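Local coordinates for protein 11S globulin (Wrightia tinctoria, PDB 5WXU) that probably serves as a seed storage protein and binds the plant hormone auxin (indole-3-acetic acid), at residues L248-E251 / N252-R255; F153-Q156 / G157-I160; D432-I435 / N436-L440. All coordinates share one frame; numbering follows the deposited sequence.

The three contacts follow one another along the chain in the order interaction 2, interaction 1, interaction 3. Interaction 2 is a turn within the N-terminal cupin range, joining two of its sheets, about 11 Å from the chain centre. Interaction 1 follows helix 242-248, with its centre about 30 Å from that of interaction 2. Interaction 3 lies at the C-terminal end of helix 431-438 in the C-terminal cupin range. The centres of interactions 1 and 3 are about 70 Å apart, on opposite sides of the chain's centre. In the hexamer, Leu248, Asp253 and Arg255 of interaction 1 reach residues 436-439, in interaction 3, of a neighbouring subunit. This interface is consistent with the head-to-tail association known for 11S globulins.

Interaction 1: residues L248-E251 / N252-R255; sequences LQSE and NDFR
Ser250 and Asp253 are the ends of a type II beta turn, closed by a 3.2 Å hydrogen bond from Asp253 N to Ser250 O. The side chain of Ser250 adds a second tie. Ser250 OG lies anti to the backbone N (chi1 -162°) and donates to Asp253 O at 2.9 Å. The hydroxyl comes in tilted 25° from the plane of that carbonyl. Ser250 OG also lies 3.3 Å from Asp253 CB. Just after helix 242-248, Ser250 is the first residue to leave helical backbone angles; its phi is positive, and two bonds run back into the last turn, a Schellman motif. The helix end thus passes straight into the beta turn, with Glu251 and Asn252 at its corner. Asn252 also has positive phi, as expected at the third position of a type II turn. The carboxylate of Glu251 turns to other partners: OE1 accepts from Asn205 and makes a salt bridge with Lys372 of the second subunit. Beyond the turn, Arg255 folds back onto Asp253 and grips it side-on with two nitrogens. Arg255 NE meets Asp253 OD1 at 2.8 Å. Arg255 NH2 reaches the syn lone pair of Asp253 OD2 at 3.1 Å. This holds the carboxylate against rotation, and NH2 also donates to Asn436 O of the second subunit.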
ATOM      1  N   LEU B 248     -44.369   1.486  -7.115  1.00 25.73           N
ATOM      2  CA  LEU B 248     -42.985   1.928  -6.773  1.00 24.07           C
ATOM      3  C   LEU B 248     -42.869   3.431  -6.680  1.00 23.44           C
ATOM      4  O   LEU B 248     -42.159   3.992  -5.800  1.00 24.58           O
ATOM      5  CB  LEU B 248     -41.940   1.406  -7.744  1.00 24.65           C
ATOM      6  CG  LEU B 248     -41.398   0.010  -7.477  1.00 24.43           C
ATOM      7  CD1 LEU B 248     -42.432  -1.036  -7.613  1.00 23.68           C
ATOM      8  CD2 LEU B 248     -40.254  -0.318  -8.461  1.00 27.16           C
ATOM      9  N   GLN B 249     -43.586   4.106  -7.574  1.00 23.38           N
ATOM     10  CA  GLN B 249     -43.621   5.580  -7.629  1.00 23.64           C
ATOM     11  C   GLN B 249     -44.487   6.185  -6.557  1.00 26.01           C
ATOM     12  O   GLN B 249     -44.469   7.387  -6.374  1.00 26.44           O
ATOM     13  CB  GLN B 249     -44.057   6.092  -9.030  1.00 23.90           C
ATOM     14  CG  GLN B 249     -43.167   5.565 -10.147  1.00 25.86           C
ATOM     15  CD  GLN B 249     -43.583   6.091 -11.506  1.00 30.13           C
ATOM     16  OE1 GLN B 249     -44.743   6.004 -11.885  1.00 28.63           O
ATOM     17  NE2 GLN B 249     -42.628   6.678 -12.233  1.00 30.65           N
ATOM     18  N   SER B 250     -45.219   5.333  -5.853  1.00 26.53           N
ATOM     19  CA  SER B 250     -45.926   5.713  -4.637  1.00 29.74           C
ATOM     20  C   SER B 250     -47.016   6.674  -4.961  1.00 31.94           C
ATOM     21  O   SER B 250     -47.295   7.537  -4.184  1.00 30.55           O
ATOM     22  CB  SER B 250     -44.996   6.355  -3.593  1.00 26.74           C
ATOM     23  OG  SER B 250     -45.571   6.341  -2.268  1.00 29.41           O
ATOM     24  N   GLU B 251     -47.609   6.579  -6.131  1.00 43.97           N
ATOM     25  CA  GLU B 251     -48.660   7.529  -6.406  1.00 49.42           C
ATOM     26  C   GLU B 251     -49.867   7.129  -5.509  1.00 43.00           C
ATOM     27  O   GLU B 251     -50.100   5.910  -5.154  1.00 33.78           O
ATOM     28  CB  GLU B 251     -48.892   7.782  -7.926  1.00 62.46           C
ATOM     29  CG  GLU B 251     -48.218   9.097  -8.493  1.00 63.77           C
ATOM     30  CD  GLU B 251     -47.109   9.764  -7.606  1.00 67.09           C
ATOM     31  OE1 GLU B 251     -47.440  10.414  -6.561  1.00 63.30           O
ATOM     32  OE2 GLU B 251     -45.897   9.695  -7.965  1.00 58.92           O
ATOM     33  N   ASN B 252     -50.501   8.194  -5.033  1.00 41.80           N
ATOM     34  CA  ASN B 252     -51.583   8.112  -4.063  1.00 43.63           C
ATOM     35  C   ASN B 252     -51.181   7.450  -2.755  1.00 41.47           C
ATOM     36  O   ASN B 252     -52.034   6.873  -2.102  1.00 43.56           O
ATOM     37  CB  ASN B 252     -52.797   7.378  -4.648  1.00 43.58           C
ATOM     38  CG  ASN B 252     -53.218   7.945  -5.989  1.00 46.14           C
ATOM     39  OD1 ASN B 252     -53.274   9.178  -6.163  1.00 50.77           O
ATOM     40  ND2 ASN B 252     -53.476   7.053  -6.961  1.00 42.61           N
ATOM     41  N   ASP B 253     -49.891   7.508  -2.380  1.00 35.07           N
ATOM     42  CA  ASP B 253     -49.399   6.870  -1.143  1.00 32.55           C
ATOM     43  C   ASP B 253     -48.521   7.940  -0.526  1.00 33.77           C
ATOM     44  O   ASP B 253     -47.405   8.167  -1.011  1.00 41.13           O
ATOM     45  CB  ASP B 253     -48.686   5.552  -1.517  1.00 35.18           C
ATOM     46  CG  ASP B 253     -47.907   4.893  -0.352  1.00 40.01           C
ATOM     47  OD1 ASP B 253     -47.939   5.407   0.799  1.00 37.12           O
ATOM     48  OD2 ASP B 253     -47.274   3.823  -0.626  1.00 39.20           O
ATOM     49  N   PHE B 254     -49.038   8.631   0.499  1.00 31.15           N
ATOM     50  CA  PHE B 254     -48.419   9.752   1.169  1.00 34.02           C
ATOM     51  C   PHE B 254     -48.088   9.450   2.647  1.00 31.46           C
ATOM     52  O   PHE B 254     -48.472  10.182   3.562  1.00 31.83           O
ATOM     53  CB  PHE B 254     -49.350  10.971   1.070  1.00 40.34           C
ATOM     54  CG  PHE B 254     -49.761  11.283  -0.347  1.00 44.22           C
ATOM     55  CD1 PHE B 254     -48.827  11.794  -1.256  1.00 44.38           C
ATOM     56  CD2 PHE B 254     -51.065  10.996  -0.795  1.00 46.50           C
ATOM     57  CE1 PHE B 254     -49.174  12.057  -2.578  1.00 45.10           C
ATOM     58  CE2 PHE B 254     -51.426  11.265  -2.101  1.00 44.45           C
ATOM     59  CZ  PHE B 254     -50.479  11.784  -3.000  1.00 46.48           C
ATOM     60  N   ARG B 255     -47.318   8.395   2.861  1.00 26.73           N
ATOM     61  CA  ARG B 255     -46.856   8.027   4.216  1.00 25.82           C
ATOM     62  C   ARG B 255     -45.505   8.637   4.605  1.00 25.24           C
ATOM     63  O   ARG B 255     -45.023   8.431   5.733  1.00 29.24           O
ATOM     64  CB  ARG B 255     -46.791   6.528   4.313  1.00 24.68           C
ATOM     65  CG  ARG B 255     -48.186   5.877   4.263  1.00 26.40           C
ATOM     66  CD  ARG B 255     -48.143   4.402   4.258  1.00 27.31           C
ATOM     67  NE  ARG B 255     -47.429   3.883   3.082  1.00 27.00           N
ATOM     68  CZ  ARG B 255     -46.869   2.681   2.986  1.00 25.18           C
ATOM     69  NH1 ARG B 255     -46.923   1.781   3.968  1.00 26.78           N
ATOM     70  NH2 ARG B 255     -46.236   2.375   1.891  1.00 28.32           N
TER

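Interaction 2: residues F153-Q156 / G157-I160; sequences FIRQ and GDVI
Arg155 and Asp158 close a tight local turn between strand 146-155 and strand 158-162, which lie in different sheets of the N-terminal cupin domain. The short strand segments run at 125° to each other. The turn is a type II beta turn, closed by Asp158 N to Arg155 O at 3.0 Å. Gly157 has positive phi, and a CB there would jam against the preceding carbonyl oxygen. Asp158 then reaches back with its side chain. With CG anti to its own carbonyl carbon (chi1 -75°), Asp158 OD2 accepts from Arg155 N at 3.0 Å. The donor sits well above the carboxylate plane, 62° out of it. Asp158 OD2 also rests 3.3 Å from Ile154 CA. Lys296 makes a salt bridge to OD2, and Asn298 donates to OD1. With an alanine here, the Arg155 N-H would probably lose its acceptor and Lys296 its carboxylate partner. Farther from the turn, Ile160 CD1 meets Ile154 CG2 at 3.9 Å, the side chains crossing at about a right angle. The sequence from Gly157 onward fits the second conserved cupin motif, G(X)5PXG(X)2H(X)3N, which opens with this glycine.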
ATOM      1  N   PHE B 153     -27.990  -6.240  13.276  1.00 22.04           N
ATOM      2  CA  PHE B 153     -28.840  -5.996  14.412  1.00 22.61           C
ATOM      3  C   PHE B 153     -28.165  -4.892  15.172  1.00 20.60           C
ATOM      4  O   PHE B 153     -27.083  -5.068  15.747  1.00 23.23           O
ATOM      5  CB  PHE B 153     -29.030  -7.286  15.194  1.00 28.29           C
ATOM      6  CG  PHE B 153     -29.649  -8.347  14.370  1.00 33.81           C
ATOM      7  CD1 PHE B 153     -28.870  -9.134  13.522  1.00 39.18           C
ATOM      8  CD2 PHE B 153     -31.012  -8.478  14.319  1.00 40.56           C
ATOM      9  CE1 PHE B 153     -29.446 -10.081  12.702  1.00 42.60           C
ATOM     10  CE2 PHE B 153     -31.602  -9.431  13.500  1.00 40.66           C
ATOM     11  CZ  PHE B 153     -30.826 -10.227  12.696  1.00 42.97           C
ATOM     12  N   ILE B 154     -28.808  -3.751  15.201  1.00 18.43           N
ATOM     13  CA  ILE B 154     -28.235  -2.533  15.767  1.00 19.33           C
ATOM     14  C   ILE B 154     -28.870  -2.218  17.122  1.00 20.58           C
ATOM     15  O   ILE B 154     -30.029  -2.601  17.414  1.00 19.96           O
ATOM     16  CB  ILE B 154     -28.286  -1.332  14.800  1.00 20.90           C
ATOM     17  CG1 ILE B 154     -29.745  -0.942  14.493  1.00 20.39           C
ATOM     18  CG2 ILE B 154     -27.445  -1.636  13.563  1.00 19.58           C
ATOM     19  CD1 ILE B 154     -29.958   0.360  13.776  1.00 20.14           C
ATOM     20  N   ARG B 155     -28.090  -1.566  17.965  1.00 19.29           N
ATOM     21  CA  ARG B 155     -28.591  -1.217  19.327  1.00 22.95           C
ATOM     22  C   ARG B 155     -27.884  -0.020  19.816  1.00 21.68           C
ATOM     23  O   ARG B 155     -26.856   0.363  19.258  1.00 18.19           O
ATOM     24  CB  ARG B 155     -28.393  -2.409  20.294  1.00 24.44           C
ATOM     25  CG  ARG B 155     -26.931  -2.733  20.621  1.00 27.09           C
ATOM     26  CD  ARG B 155     -26.789  -4.047  21.396  1.00 32.25           C
ATOM     27  NE  ARG B 155     -25.355  -4.443  21.401  1.00 37.62           N
ATOM     28  CZ  ARG B 155     -24.440  -4.133  22.331  1.00 39.30           C
ATOM     29  NH1 ARG B 155     -24.740  -3.415  23.424  1.00 38.61           N
ATOM     30  NH2 ARG B 155     -23.182  -4.530  22.150  1.00 38.97           N
ATOM     31  N   GLN B 156     -28.423   0.571  20.890  1.00 20.14           N
ATOM     32  CA  GLN B 156     -27.892   1.751  21.478  1.00 19.62           C
ATOM     33  C   GLN B 156     -26.366   1.611  21.715  1.00 18.77           C
ATOM     34  O   GLN B 156     -25.905   0.580  22.277  1.00 20.71           O
ATOM     35  CB  GLN B 156     -28.605   2.072  22.828  1.00 22.26           C
ATOM     36  CG  GLN B 156     -28.094   3.352  23.489  1.00 22.62           C
ATOM     37  CD  GLN B 156     -28.787   3.691  24.837  1.00 29.78           C
ATOM     38  OE1 GLN B 156     -29.572   2.921  25.322  1.00 33.32           O
ATOM     39  NE2 GLN B 156     -28.362   4.769  25.472  1.00 34.85           N
ATOM     40  N   GLY B 157     -25.631   2.636  21.269  1.00 18.51           N
ATOM     41  CA  GLY B 157     -24.187   2.679  21.413  1.00 17.26           C
ATOM     42  C   GLY B 157     -23.443   2.291  20.119  1.00 18.86           C
ATOM     43  O   GLY B 157     -22.237   2.533  20.014  1.00 17.76           O
ATOM     44  N   ASP B 158     -24.141   1.655  19.179  1.00 18.03           N
ATOM     45  CA  ASP B 158     -23.571   1.344  17.868  1.00 19.48           C
ATOM     46  C   ASP B 158     -23.230   2.578  17.075  1.00 19.31           C
ATOM     47  O   ASP B 158     -23.964   3.548  17.037  1.00 18.20           O
ATOM     48  CB  ASP B 158     -24.490   0.423  17.054  1.00 18.93           C
ATOM     49  CG  ASP B 158     -24.477  -1.002  17.502  1.00 19.67           C
ATOM     50  OD1 ASP B 158     -23.690  -1.388  18.317  1.00 22.67           O
ATOM     51  OD2 ASP B 158     -25.265  -1.833  16.981  1.00 21.94           O
ATOM     52  N   VAL B 159     -22.072   2.530  16.403  1.00 19.40           N
ATOM     53  CA  VAL B 159     -21.713   3.510  15.464  1.00 19.23           C
ATOM     54  C   VAL B 159     -21.564   2.713  14.207  1.00 18.55           C
ATOM     55  O   VAL B 159     -20.787   1.762  14.148  1.00 19.25           O
ATOM     56  CB  VAL B 159     -20.412   4.220  15.807  1.00 19.02           C
ATOM     57  CG1 VAL B 159     -20.071   5.205  14.727  1.00 19.57           C
ATOM     58  CG2 VAL B 159     -20.535   4.966  17.113  1.00 20.99           C
ATOM     59  N   ILE B 160     -22.273   3.128  13.166  1.00 17.73           N
ATOM     60  CA  ILE B 160     -22.358   2.373  11.915  1.00 18.59           C
ATOM     61  C   ILE B 160     -21.751   3.244  10.815  1.00 17.56           C
ATOM     62  O   ILE B 160     -22.036   4.422  10.738  1.00 18.23           O
ATOM     63  CB  ILE B 160     -23.845   2.122  11.518  1.00 19.05           C
ATOM     64  CG1 ILE B 160     -24.635   1.408  12.624  1.00 22.37           C
ATOM     65  CG2 ILE B 160     -24.016   1.352  10.227  1.00 20.12           C
ATOM     66  CD1 ILE B 160     -26.068   1.907  12.768  1.00 21.20           C
TER

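Interaction 3: residues D432-I435 / N436-L440; sequences DVWI and NVFQL
Trp434 and Phe438 have matching first torsions, each with CG anti to its carbonyl carbon (chi1 -59° in both), and the two side chains run alongside each other. They stand four residues apart on helix 431-438, within the C-terminal cupin range, just before helix 442-450. The rings are nearly parallel, with planes at 3°, but offset, with little overlap. The Phe438 ring centroid lies 4.9 Å from that of the six-membered ring of Trp434. The packing is tight: Trp434 CE3 comes within 3.2 Å of Phe438 CZ. Trp434 NE1 donates a hydrogen bond to Ile426 O, and the Trp434 side chain is about 7 Å from that of Arg427, which binds auxin, though none is bound there in this chain. Phe438 also packs on Leu248 of the fourth subunit. Near the helix end, Gln439 breaks the helical backbone with positive phi. Leu440 N then donates to Ile435 O at 3.1 Å. On another side of the helix, Asp432 O accepts twice, from the N and the ND2 of Asn436, which approach from opposite faces of its plane. The bond from Asn436 ND2 to Asp432 O is short, 2.7 Å, and nearly straight at 171°. Asp432 OD1 makes a salt bridge with Arg266 of the fourth subunit. One water bridges the pair, donating to Asp432 OD1 at 2.6 Å and accepting from Asn436 ND2 at 2.9 Å.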
ATOM      1  N   ASP B 432      13.161  24.880  30.066  1.00 20.18           N
ATOM      2  CA  ASP B 432      13.720  26.217  29.900  1.00 21.85           C
ATOM      3  C   ASP B 432      13.097  27.030  28.774  1.00 23.57           C
ATOM      4  O   ASP B 432      13.144  28.295  28.740  1.00 20.19           O
ATOM      5  CB  ASP B 432      15.243  26.161  29.761  1.00 20.85           C
ATOM      6  CG  ASP B 432      15.941  27.481  30.234  1.00 23.73           C
ATOM      7  OD1 ASP B 432      15.358  28.199  31.070  1.00 25.17           O
ATOM      8  OD2 ASP B 432      17.048  27.729  29.742  1.00 26.78           O
ATOM      9  N   VAL B 433      12.474  26.319  27.815  1.00 21.87           N
ATOM     10  CA  VAL B 433      11.670  27.040  26.806  1.00 19.22           C
ATOM     11  C   VAL B 433      10.482  27.716  27.472  1.00 19.74           C
ATOM     12  O   VAL B 433      10.240  28.906  27.208  1.00 20.15           O
ATOM     13  CB  VAL B 433      11.195  26.111  25.641  1.00 21.97           C
ATOM     14  CG1 VAL B 433      10.165  26.756  24.734  1.00 22.64           C
ATOM     15  CG2 VAL B 433      12.365  25.672  24.797  1.00 22.88           C
ATOM     16  N   TRP B 434       9.779  27.004  28.346  1.00 20.88           N
ATOM     17  CA  TRP B 434       8.590  27.577  29.012  1.00 19.72           C
ATOM     18  C   TRP B 434       9.037  28.636  30.041  1.00 18.79           C
ATOM     19  O   TRP B 434       8.369  29.628  30.200  1.00 21.42           O
ATOM     20  CB  TRP B 434       7.810  26.501  29.678  1.00 21.19           C
ATOM     21  CG  TRP B 434       7.316  25.389  28.734  1.00 18.91           C
ATOM     22  CD1 TRP B 434       7.399  24.047  28.978  1.00 21.32           C
ATOM     23  CD2 TRP B 434       6.582  25.529  27.514  1.00 20.58           C
ATOM     24  NE1 TRP B 434       6.771  23.329  27.986  1.00 19.56           N
ATOM     25  CE2 TRP B 434       6.308  24.210  27.036  1.00 19.77           C
ATOM     26  CE3 TRP B 434       6.199  26.621  26.740  1.00 21.37           C
ATOM     27  CZ2 TRP B 434       5.606  23.970  25.855  1.00 21.19           C
ATOM     28  CZ3 TRP B 434       5.523  26.393  25.504  1.00 20.87           C
ATOM     29  CH2 TRP B 434       5.210  25.063  25.091  1.00 19.35           C
ATOM     30  N   ILE B 435      10.147  28.378  30.697  1.00 22.26           N
ATOM     31  CA  ILE B 435      10.700  29.399  31.651  1.00 22.18           C
ATOM     32  C   ILE B 435      10.825  30.735  30.934  1.00 24.66           C
ATOM     33  O   ILE B 435      10.308  31.754  31.419  1.00 21.50           O
ATOM     34  CB  ILE B 435      12.036  28.950  32.246  1.00 21.41           C
ATOM     35  CG1 ILE B 435      11.791  27.892  33.336  1.00 21.48           C
ATOM     36  CG2 ILE B 435      12.892  30.176  32.723  1.00 23.24           C
ATOM     37  CD1 ILE B 435      12.992  27.024  33.624  1.00 24.24           C
ATOM     38  N   ASN B 436      11.444  30.727  29.746  1.00 22.31           N
ATOM     39  CA  ASN B 436      11.639  31.924  28.976  1.00 21.66           C
ATOM     40  C   ASN B 436      10.424  32.490  28.279  1.00 22.99           C
ATOM     41  O   ASN B 436      10.211  33.728  28.243  1.00 23.82           O
ATOM     42  CB  ASN B 436      12.788  31.737  28.003  1.00 23.51           C
ATOM     43  CG  ASN B 436      14.117  31.751  28.695  1.00 24.76           C
ATOM     44  OD1 ASN B 436      14.704  32.848  28.921  1.00 25.30           O
ATOM     45  ND2 ASN B 436      14.639  30.564  29.042  1.00 25.93           N
ATOM     46  N   VAL B 437       9.592  31.626  27.699  1.00 21.17           N
ATOM     47  CA  VAL B 437       8.425  32.138  27.037  1.00 23.44           C
ATOM     48  C   VAL B 437       7.385  32.717  27.980  1.00 22.63           C
ATOM     49  O   VAL B 437       6.760  33.752  27.697  1.00 22.81           O
ATOM     50  CB  VAL B 437       7.777  30.997  26.168  1.00 23.82           C
ATOM     51  CG1 VAL B 437       6.443  31.431  25.658  1.00 24.75           C
ATOM     52  CG2 VAL B 437       8.733  30.621  25.051  1.00 25.79           C
ATOM     53  N   PHE B 438       7.134  32.007  29.072  1.00 20.26           N
ATOM     54  CA  PHE B 438       6.055  32.340  29.996  1.00 21.36           C
ATOM     55  C   PHE B 438       6.534  33.198  31.182  1.00 22.72           C
ATOM     56  O   PHE B 438       5.686  33.702  31.905  1.00 24.64           O
ATOM     57  CB  PHE B 438       5.397  31.102  30.616  1.00 22.09           C
ATOM     58  CG  PHE B 438       4.787  30.127  29.596  1.00 18.45           C
ATOM     59  CD1 PHE B 438       4.202  30.593  28.433  1.00 22.78           C
ATOM     60  CD2 PHE B 438       4.803  28.762  29.878  1.00 20.82           C
ATOM     61  CE1 PHE B 438       3.625  29.648  27.524  1.00 23.42           C
ATOM     62  CE2 PHE B 438       4.256  27.840  28.999  1.00 20.95           C
ATOM     63  CZ  PHE B 438       3.672  28.277  27.837  1.00 22.11           C
ATOM     64  N   GLN B 439       7.835  33.422  31.287  1.00 24.08           N
ATOM     65  CA  GLN B 439       8.426  34.150  32.405  1.00 27.63           C
ATOM     66  C   GLN B 439       8.091  33.518  33.760  1.00 26.19           C
ATOM     67  O   GLN B 439       7.612  34.168  34.717  1.00 27.52           O
ATOM     68  CB  GLN B 439       8.057  35.635  32.243  1.00 28.60           C
ATOM     69  CG  GLN B 439       8.709  36.198  30.973  1.00 29.53           C
ATOM     70  CD  GLN B 439       8.634  37.685  30.873  1.00 34.10           C
ATOM     71  OE1 GLN B 439       7.545  38.265  30.988  1.00 42.64           O
ATOM     72  NE2 GLN B 439       9.781  38.316  30.678  1.00 35.47           N
ATOM     73  N   LEU B 440       8.332  32.220  33.809  1.00 25.98           N
ATOM     74  CA  LEU B 440       8.149  31.423  34.996  1.00 23.95           C
ATOM     75  C   LEU B 440       9.498  31.116  35.604  1.00 24.21           C
ATOM     76  O   LEU B 440      10.560  31.087  34.943  1.00 25.35           O
ATOM     77  CB  LEU B 440       7.486  30.071  34.653  1.00 26.08           C
ATOM     78  CG  LEU B 440       6.111  30.114  34.004  1.00 26.51           C
ATOM     79  CD1 LEU B 440       5.555  28.710  33.692  1.00 28.55           C
ATOM     80  CD2 LEU B 440       5.133  30.830  34.873  1.00 26.01           C
TER
HETATM   81  O   HOH W   1      16.525  30.566  31.200  1.00 39.06           O